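Local coordinates for dinitrogenase iron-molybdenum cofactor biosynthesis domain-containing protein (Pyrococcus horikoshii, PDB 2YX6) that binds ADP and belongs to the dinitrogenase iron-molybdenum cofactor biosynthesis family, although its precise cellular role remains unknown, at residues M1-P6 against I66-G71; F27-I32 against E41-P46. All blocks are in the same frame, centred on the assembly; numbering follows the deposited sequence.

Contact 1: M1-P6 against I66-G71; sequences MRVAIP and IVLTYG
The carbonyl oxygen of I66 takes the amide of A4 in a nearly straight bond, A4 N to I66 O 2.9 Å with 176° at the hydrogen, and the same oxygen receives a CA-H...O contact from V3. This is the ladder between two parallel central strands of a mixed sheet flanked by helices. The next rung runs the other way, L68 N donating to A4 O at 3.0 Å, while I66 N reaches R2 O by a weak bond of 3.4 Å. On the face that helix 95-103 covers, the side chain of L68 meets two others. V3 CG1, placed anti to its own amide nitrogen (chi1 -179°), comes to 3.6 Å from L68 CG, and I5 lies alongside L68, I5 CG1 3.9 Å from L68 CB. The other face brings A4 CB to 4.1 Å from V67 CG2. Where the bridging ends, P6 has no N-H to offer L68 O, a buried acceptor without a hydrogen-bond partner, and lays its ring CD 3.0 Å from L68 O instead. Putting an alanine in place of P6 would probably leave T69 CG2 without the ring carbons it packs on and open a gap there. T69 itself touches V87, a residue of the ADP site, and its CG2 stands 4.1 Å from P6 CG.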
ATOM      1  N   MET A   1     -11.180  -4.480   0.921  1.00 29.30           N
ATOM      2  CA  MET A   1     -10.155  -5.172   0.162  1.00 27.81           C
ATOM      3  C   MET A   1      -9.531  -6.159   1.127  1.00 25.63           C
ATOM      4  O   MET A   1      -9.944  -6.238   2.281  1.00 25.30           O
ATOM      5  CB  MET A   1      -9.162  -4.134  -0.336  1.00 29.74           C
ATOM      6  CG  MET A   1      -8.087  -3.715   0.653  1.00 35.16           C
ATOM      7  SD  MET A   1      -8.827  -3.091   2.145  1.00 48.96           S
ATOM      8  CE  MET A   1      -8.662  -1.308   1.881  1.00 48.58           C
ATOM      9  N   ARG A   2      -8.495  -6.849   0.697  1.00 22.51           N
ATOM     10  CA  ARG A   2      -7.913  -7.856   1.554  1.00 20.86           C
ATOM     11  C   ARG A   2      -6.516  -7.450   2.030  1.00 18.87           C
ATOM     12  O   ARG A   2      -5.649  -7.016   1.281  1.00 18.98           O
ATOM     13  CB  ARG A   2      -8.040  -9.259   0.899  1.00 19.56           C
ATOM     14  CG  ARG A   2      -7.224 -10.327   1.568  1.00 19.23           C
ATOM     15  CD  ARG A   2      -7.532 -11.686   0.931  1.00 22.33           C
ATOM     16  NE  ARG A   2      -8.949 -11.798   0.549  1.00 25.86           N
ATOM     17  CZ  ARG A   2      -9.495 -12.853  -0.059  1.00 26.08           C
ATOM     18  NH1 ARG A   2     -10.812 -12.881  -0.403  1.00 24.09           N
ATOM     19  NH2 ARG A   2      -8.737 -13.878  -0.314  1.00 20.64           N
ATOM     20  N   VAL A   3      -6.344  -7.501   3.334  1.00 19.54           N
ATOM     21  CA  VAL A   3      -5.108  -7.089   3.975  1.00 18.39           C
ATOM     22  C   VAL A   3      -4.478  -8.289   4.649  1.00 17.99           C
ATOM     23  O   VAL A   3      -5.158  -9.041   5.354  1.00 18.70           O
ATOM     24  CB  VAL A   3      -5.386  -5.969   4.967  1.00 18.69           C
ATOM     25  CG1 VAL A   3      -4.066  -5.489   5.657  1.00 18.20           C
ATOM     26  CG2 VAL A   3      -6.144  -4.829   4.223  1.00 18.08           C
ATOM     27  N   ALA A   4      -3.174  -8.443   4.410  1.00 15.78           N
ATOM     28  CA  ALA A   4      -2.321  -9.517   4.931  1.00 15.22           C
ATOM     29  C   ALA A   4      -1.410  -8.985   6.068  1.00 15.18           C
ATOM     30  O   ALA A   4      -0.826  -7.943   5.922  1.00 16.28           O
ATOM     31  CB  ALA A   4      -1.428 -10.016   3.794  1.00 14.44           C
ATOM     32  N   ILE A   5      -1.260  -9.747   7.137  1.00 15.43           N
ATOM     33  CA  ILE A   5      -0.500  -9.336   8.297  1.00 16.07           C
ATOM     34  C   ILE A   5       0.287 -10.532   8.848  1.00 15.63           C
ATOM     35  O   ILE A   5      -0.294 -11.537   9.170  1.00 14.10           O
ATOM     36  CB  ILE A   5      -1.387  -8.735   9.423  1.00 16.56           C
ATOM     37  CG1 ILE A   5      -2.172  -7.512   8.935  1.00 15.59           C
ATOM     38  CG2 ILE A   5      -0.504  -8.367  10.650  1.00 15.77           C
ATOM     39  CD1 ILE A   5      -3.475  -7.797   8.749  1.00 25.99           C
ATOM     40  N   PRO A   6       1.628 -10.386   8.993  1.00 15.56           N
ATOM     41  CA  PRO A   6       2.429 -11.497   9.552  1.00 15.25           C
ATOM     42  C   PRO A   6       2.160 -11.610  11.053  1.00 17.47           C
ATOM     43  O   PRO A   6       2.139 -10.567  11.748  1.00 16.48           O
ATOM     44  CB  PRO A   6       3.886 -11.076   9.286  1.00 16.04           C
ATOM     45  CG  PRO A   6       3.876  -9.538   9.324  1.00 13.32           C
ATOM     46  CD  PRO A   6       2.435  -9.171   8.742  1.00 15.32           C
ATOM     47  N   ILE A  66      -2.788  -5.464   0.147  1.00 16.42           N
ATOM     48  CA  ILE A  66      -2.007  -4.660   1.090  1.00 16.70           C
ATOM     49  C   ILE A  66      -1.397  -5.558   2.163  1.00 16.11           C
ATOM     50  O   ILE A  66      -2.002  -6.482   2.623  1.00 16.78           O
ATOM     51  CB  ILE A  66      -2.875  -3.562   1.775  1.00 15.81           C
ATOM     52  CG1 ILE A  66      -3.432  -2.629   0.710  1.00 16.96           C
ATOM     53  CG2 ILE A  66      -2.035  -2.791   2.841  1.00 14.78           C
ATOM     54  CD1 ILE A  66      -4.031  -1.347   1.257  1.00 20.93           C
ATOM     55  N   VAL A  67      -0.167  -5.269   2.542  1.00 17.31           N
ATOM     56  CA  VAL A  67       0.518  -5.995   3.616  1.00 14.80           C
ATOM     57  C   VAL A  67       0.900  -4.991   4.701  1.00 15.29           C
ATOM     58  O   VAL A  67       1.540  -3.958   4.394  1.00 15.79           O
ATOM     59  CB  VAL A  67       1.785  -6.670   3.058  1.00 16.68           C
ATOM     60  CG1 VAL A  67       2.612  -7.280   4.181  1.00 17.76           C
ATOM     61  CG2 VAL A  67       1.415  -7.681   1.977  1.00 14.83           C
ATOM     62  N   LEU A  68       0.530  -5.288   5.943  1.00 13.89           N
ATOM     63  CA  LEU A  68       0.955  -4.489   7.065  1.00 14.69           C
ATOM     64  C   LEU A  68       2.034  -5.211   7.806  1.00 16.29           C
ATOM     65  O   LEU A  68       1.776  -6.273   8.324  1.00 16.00           O
ATOM     66  CB  LEU A  68      -0.199  -4.238   8.057  1.00 13.69           C
ATOM     67  CG  LEU A  68      -1.456  -3.622   7.367  1.00 12.85           C
ATOM     68  CD1 LEU A  68      -2.556  -3.463   8.393  1.00 12.19           C
ATOM     69  CD2 LEU A  68      -1.111  -2.233   6.686  1.00 14.05           C
ATOM     70  N   THR A  69       3.221  -4.607   7.915  1.00 17.61           N
ATOM     71  CA  THR A  69       4.294  -5.269   8.650  1.00 18.65           C
ATOM     72  C   THR A  69       5.008  -4.316   9.594  1.00 18.57           C
ATOM     73  O   THR A  69       4.834  -3.103   9.512  1.00 20.16           O
ATOM     74  CB  THR A  69       5.395  -5.783   7.696  1.00 19.79           C
ATOM     75  OG1 THR A  69       6.017  -4.645   7.128  1.00 20.97           O
ATOM     76  CG2 THR A  69       4.877  -6.671   6.594  1.00 21.09           C
ATOM     77  N   TYR A  70       5.800  -4.902  10.499  1.00 18.69           N
ATOM     78  CA  TYR A  70       6.738  -4.161  11.322  1.00 19.17           C
ATOM     79  C   TYR A  70       8.000  -3.975  10.467  1.00 18.53           C
ATOM     80  O   TYR A  70       8.133  -3.004   9.727  1.00 17.29           O
ATOM     81  CB  TYR A  70       7.024  -4.916  12.630  1.00 18.58           C
ATOM     82  CG  TYR A  70       7.924  -4.088  13.556  1.00 21.09           C
ATOM     83  CD1 TYR A  70       9.226  -4.477  13.830  1.00 20.47           C
ATOM     84  CD2 TYR A  70       7.466  -2.892  14.105  1.00 17.91           C
ATOM     85  CE1 TYR A  70      10.080  -3.673  14.636  1.00 21.76           C
ATOM     86  CE2 TYR A  70       8.279  -2.104  14.931  1.00 22.38           C
ATOM     87  CZ  TYR A  70       9.605  -2.519  15.216  1.00 23.70           C
ATOM     88  OH  TYR A  70      10.436  -1.721  16.050  1.00 22.33           O
ATOM     89  N   GLY A  71       8.868  -4.974  10.502  1.00 17.21           N
ATOM     90  CA  GLY A  71      10.086  -4.977   9.705  1.00 18.57           C
ATOM     91  C   GLY A  71       9.985  -5.913   8.497  1.00 19.16           C
ATOM     92  O   GLY A  71       9.361  -6.970   8.537  1.00 18.99           O
TER

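Contact 2: F27-I32 against E41-P46; sequences FVFVDI and EVVEVP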
ATOM      1  N   PHE A  27       0.136 -16.046   9.003  1.00 22.10           N
ATOM      2  CA  PHE A  27      -0.315 -14.818   8.389  1.00 20.10           C
ATOM      3  C   PHE A  27      -1.788 -14.733   8.648  1.00 18.99           C
ATOM      4  O   PHE A  27      -2.492 -15.743   8.628  1.00 18.34           O
ATOM      5  CB  PHE A  27      -0.058 -14.796   6.889  1.00 21.22           C
ATOM      6  CG  PHE A  27       1.284 -14.205   6.521  1.00 21.53           C
ATOM      7  CD1 PHE A  27       1.388 -12.857   6.147  1.00 25.14           C
ATOM      8  CD2 PHE A  27       2.446 -14.952   6.649  1.00 23.78           C
ATOM      9  CE1 PHE A  27       2.628 -12.301   5.854  1.00 18.52           C
ATOM     10  CE2 PHE A  27       3.710 -14.380   6.368  1.00 24.14           C
ATOM     11  CZ  PHE A  27       3.786 -13.101   5.959  1.00 20.80           C
ATOM     12  N   VAL A  28      -2.257 -13.515   8.829  1.00 18.13           N
ATOM     13  CA  VAL A  28      -3.694 -13.220   8.939  1.00 15.01           C
ATOM     14  C   VAL A  28      -4.160 -12.375   7.752  1.00 16.33           C
ATOM     15  O   VAL A  28      -3.571 -11.369   7.437  1.00 16.24           O
ATOM     16  CB  VAL A  28      -3.953 -12.430  10.265  1.00 15.35           C
ATOM     17  CG1 VAL A  28      -5.415 -12.033  10.427  1.00 12.87           C
ATOM     18  CG2 VAL A  28      -3.446 -13.191  11.455  1.00 13.29           C
ATOM     19  N   PHE A  29      -5.230 -12.800   7.095  1.00 16.55           N
ATOM     20  CA  PHE A  29      -5.803 -12.160   5.910  1.00 16.77           C
ATOM     21  C   PHE A  29      -7.134 -11.606   6.367  1.00 17.10           C
ATOM     22  O   PHE A  29      -7.982 -12.339   6.901  1.00 18.40           O
ATOM     23  CB  PHE A  29      -5.987 -13.185   4.763  1.00 16.60           C
ATOM     24  CG  PHE A  29      -4.715 -13.701   4.241  1.00 15.14           C
ATOM     25  CD1 PHE A  29      -4.023 -12.984   3.271  1.00 15.79           C
ATOM     26  CD2 PHE A  29      -4.128 -14.826   4.785  1.00 16.97           C
ATOM     27  CE1 PHE A  29      -2.787 -13.439   2.780  1.00 17.25           C
ATOM     28  CE2 PHE A  29      -2.874 -15.290   4.298  1.00 13.37           C
ATOM     29  CZ  PHE A  29      -2.238 -14.593   3.267  1.00 18.35           C
ATOM     30  N   VAL A  30      -7.308 -10.315   6.189  1.00 18.41           N
ATOM     31  CA  VAL A  30      -8.516  -9.681   6.703  1.00 20.02           C
ATOM     32  C   VAL A  30      -9.244  -9.006   5.568  1.00 21.71           C
ATOM     33  O   VAL A  30      -8.657  -8.092   4.894  1.00 22.46           O
ATOM     34  CB  VAL A  30      -8.187  -8.556   7.736  1.00 20.30           C
ATOM     35  CG1 VAL A  30      -9.548  -7.941   8.222  1.00 19.98           C
ATOM     36  CG2 VAL A  30      -7.369  -9.127   8.928  1.00 18.95           C
ATOM     37  N   ASP A  31     -10.502  -9.400   5.354  1.00 22.71           N
ATOM     38  CA  ASP A  31     -11.328  -8.758   4.369  1.00 24.41           C
ATOM     39  C   ASP A  31     -12.086  -7.588   4.926  1.00 25.26           C
ATOM     40  O   ASP A  31     -12.919  -7.745   5.834  1.00 24.78           O
ATOM     41  CB  ASP A  31     -12.341  -9.723   3.786  1.00 25.46           C
ATOM     42  CG  ASP A  31     -11.705 -10.678   2.853  1.00 29.57           C
ATOM     43  OD1 ASP A  31     -10.777 -11.383   3.286  1.00 32.62           O
ATOM     44  OD2 ASP A  31     -12.151 -10.725   1.695  1.00 36.21           O
ATOM     45  N   ILE A  32     -11.812  -6.418   4.365  1.00 24.70           N
ATOM     46  CA  ILE A  32     -12.389  -5.182   4.905  1.00 26.47           C
ATOM     47  C   ILE A  32     -13.343  -4.602   3.844  1.00 29.19           C
ATOM     48  O   ILE A  32     -13.013  -4.510   2.647  1.00 29.95           O
ATOM     49  CB  ILE A  32     -11.280  -4.219   5.395  1.00 25.58           C
ATOM     50  CG1 ILE A  32     -10.607  -4.872   6.600  1.00 24.98           C
ATOM     51  CG2 ILE A  32     -11.876  -2.837   5.832  1.00 23.51           C
ATOM     52  CD1 ILE A  32      -9.268  -4.256   7.072  1.00 24.62           C
ATOM     53  N   GLU A  41      -8.940 -14.767   8.159  1.00 22.88           N
ATOM     54  CA  GLU A  41      -8.444 -16.056   7.716  1.00 22.38           C
ATOM     55  C   GLU A  41      -7.061 -16.173   8.274  1.00 23.11           C
ATOM     56  O   GLU A  41      -6.232 -15.296   8.057  1.00 21.07           O
ATOM     57  CB  GLU A  41      -8.510 -16.157   6.181  1.00 22.84           C
ATOM     58  CG  GLU A  41      -7.636 -17.252   5.564  1.00 29.08           C
ATOM     59  CD  GLU A  41      -8.400 -18.238   4.668  1.00 37.13           C
ATOM     60  OE1 GLU A  41      -7.819 -19.327   4.383  1.00 40.77           O
ATOM     61  OE2 GLU A  41      -9.582 -17.973   4.260  1.00 38.62           O
ATOM     62  N   VAL A  42      -6.823 -17.264   9.009  1.00 23.29           N
ATOM     63  CA  VAL A  42      -5.588 -17.468   9.727  1.00 24.60           C
ATOM     64  C   VAL A  42      -4.902 -18.713   9.161  1.00 24.38           C
ATOM     65  O   VAL A  42      -5.351 -19.832   9.415  1.00 23.55           O
ATOM     66  CB  VAL A  42      -5.874 -17.719  11.177  1.00 23.98           C
ATOM     67  CG1 VAL A  42      -4.606 -17.860  11.894  1.00 26.16           C
ATOM     68  CG2 VAL A  42      -6.716 -16.548  11.774  1.00 25.59           C
ATOM     69  N   VAL A  43      -3.885 -18.529   8.329  1.00 24.84           N
ATOM     70  CA  VAL A  43      -3.210 -19.724   7.726  1.00 23.42           C
ATOM     71  C   VAL A  43      -1.734 -19.772   8.084  1.00 23.90           C
ATOM     72  O   VAL A  43      -1.182 -18.795   8.613  1.00 22.79           O
ATOM     73  CB  VAL A  43      -3.439 -19.814   6.222  1.00 23.52           C
ATOM     74  CG1 VAL A  43      -4.967 -19.964   5.897  1.00 23.88           C
ATOM     75  CG2 VAL A  43      -2.923 -18.594   5.591  1.00 26.88           C
ATOM     76  N   GLU A  44      -1.082 -20.907   7.841  1.00 23.03           N
ATOM     77  CA  GLU A  44       0.340 -20.966   8.105  1.00 27.63           C
ATOM     78  C   GLU A  44       1.164 -20.905   6.850  1.00 29.20           C
ATOM     79  O   GLU A  44       0.660 -21.097   5.736  1.00 29.57           O
ATOM     80  CB  GLU A  44       0.729 -22.107   9.068  1.00 27.82           C
ATOM     81  CG  GLU A  44       0.044 -23.408   8.840  1.00 29.53           C
ATOM     82  CD  GLU A  44       0.689 -24.551   9.682  1.00 32.13           C
ATOM     83  OE1 GLU A  44       0.017 -25.127  10.600  1.00 32.06           O
ATOM     84  OE2 GLU A  44       1.898 -24.857   9.447  1.00 34.29           O
ATOM     85  N   VAL A  45       2.417 -20.523   7.001  1.00 34.14           N
ATOM     86  CA  VAL A  45       3.301 -20.422   5.838  1.00 38.27           C
ATOM     87  C   VAL A  45       3.932 -21.797   5.593  1.00 41.52           C
ATOM     88  O   VAL A  45       4.340 -22.483   6.554  1.00 42.08           O
ATOM     89  CB  VAL A  45       4.439 -19.350   6.017  1.00 39.29           C
ATOM     90  CG1 VAL A  45       5.026 -18.996   4.670  1.00 38.15           C
ATOM     91  CG2 VAL A  45       3.895 -18.058   6.638  1.00 39.08           C
ATOM     92  N   PRO A  46       3.985 -22.218   4.320  1.00 44.03           N
ATOM     93  CA  PRO A  46       4.769 -23.380   3.836  1.00 46.63           C
ATOM     94  C   PRO A  46       6.289 -23.404   4.192  1.00 47.71           C
ATOM     95  O   PRO A  46       6.921 -22.344   4.285  1.00 48.18           O
ATOM     96  CB  PRO A  46       4.557 -23.325   2.319  1.00 46.51           C
ATOM     97  CG  PRO A  46       3.206 -22.614   2.170  1.00 45.15           C
ATOM     98  CD  PRO A  46       3.196 -21.586   3.246  1.00 44.58           C
TER
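With chi1 at -66°, F29 CG stands anti to its carbonyl carbon; V43 CG1 does likewise (chi1 -62°), which puts V43 CG2 between amide nitrogen and carbonyl carbon, at the edge of the F29 ring and 3.5 Å from F29 CE2. V45 CG2 also lies at the edge of the F27 ring, 3.4 Å from F27 CD2, though these side chains cross at a slant. The scaffold is a beta hairpin, V45 just past its second strand, which these segments join by two hydrogen-bonded pairs. In the first, F27 N gives to V43 O and V43 N returns to F27 O, each at 3.1 Å. In the second, F29 N to E41 O and E41 N to F29 O both measure 2.9 Å, donors in the carbonyl planes. Between them V28 faces V42 as a non-hydrogen-bonded pair, V28 CA making a CA-H...O contact with E41 O. I59 of helix 54-61 packs against the side chains of F27 and F29, and H62 stacks on F29. D31, further along its strand, forms a salt bridge with R2. Across the two segments, then, polarity is spent on main-chain bonds, and side chains meet through carbon, the rings offering their edges to valine methyls.

Overall arrangement
From the N terminus, residues 1-6 form a central strand whose parallel neighbour, strand 66-68, comes only 59 residues further along the chain, so contact 1 closes a long loop. Contact 2 is nested inside that loop: strand 26-33 turns back directly into strand 36-44, and only eight residues separate its segments. The two contacts share one sheet, because strand 2-7 lies between 66-68 and 26-33. Probable main-chain hydrogen bonds, V3 O to V30 N at 2.6 Å and M1 O to I32 N at 2.8 Å, join them. Together they illustrate how a short-range hairpin and a long-range parallel pairing combine in one mixed sheet on either side of the first strand.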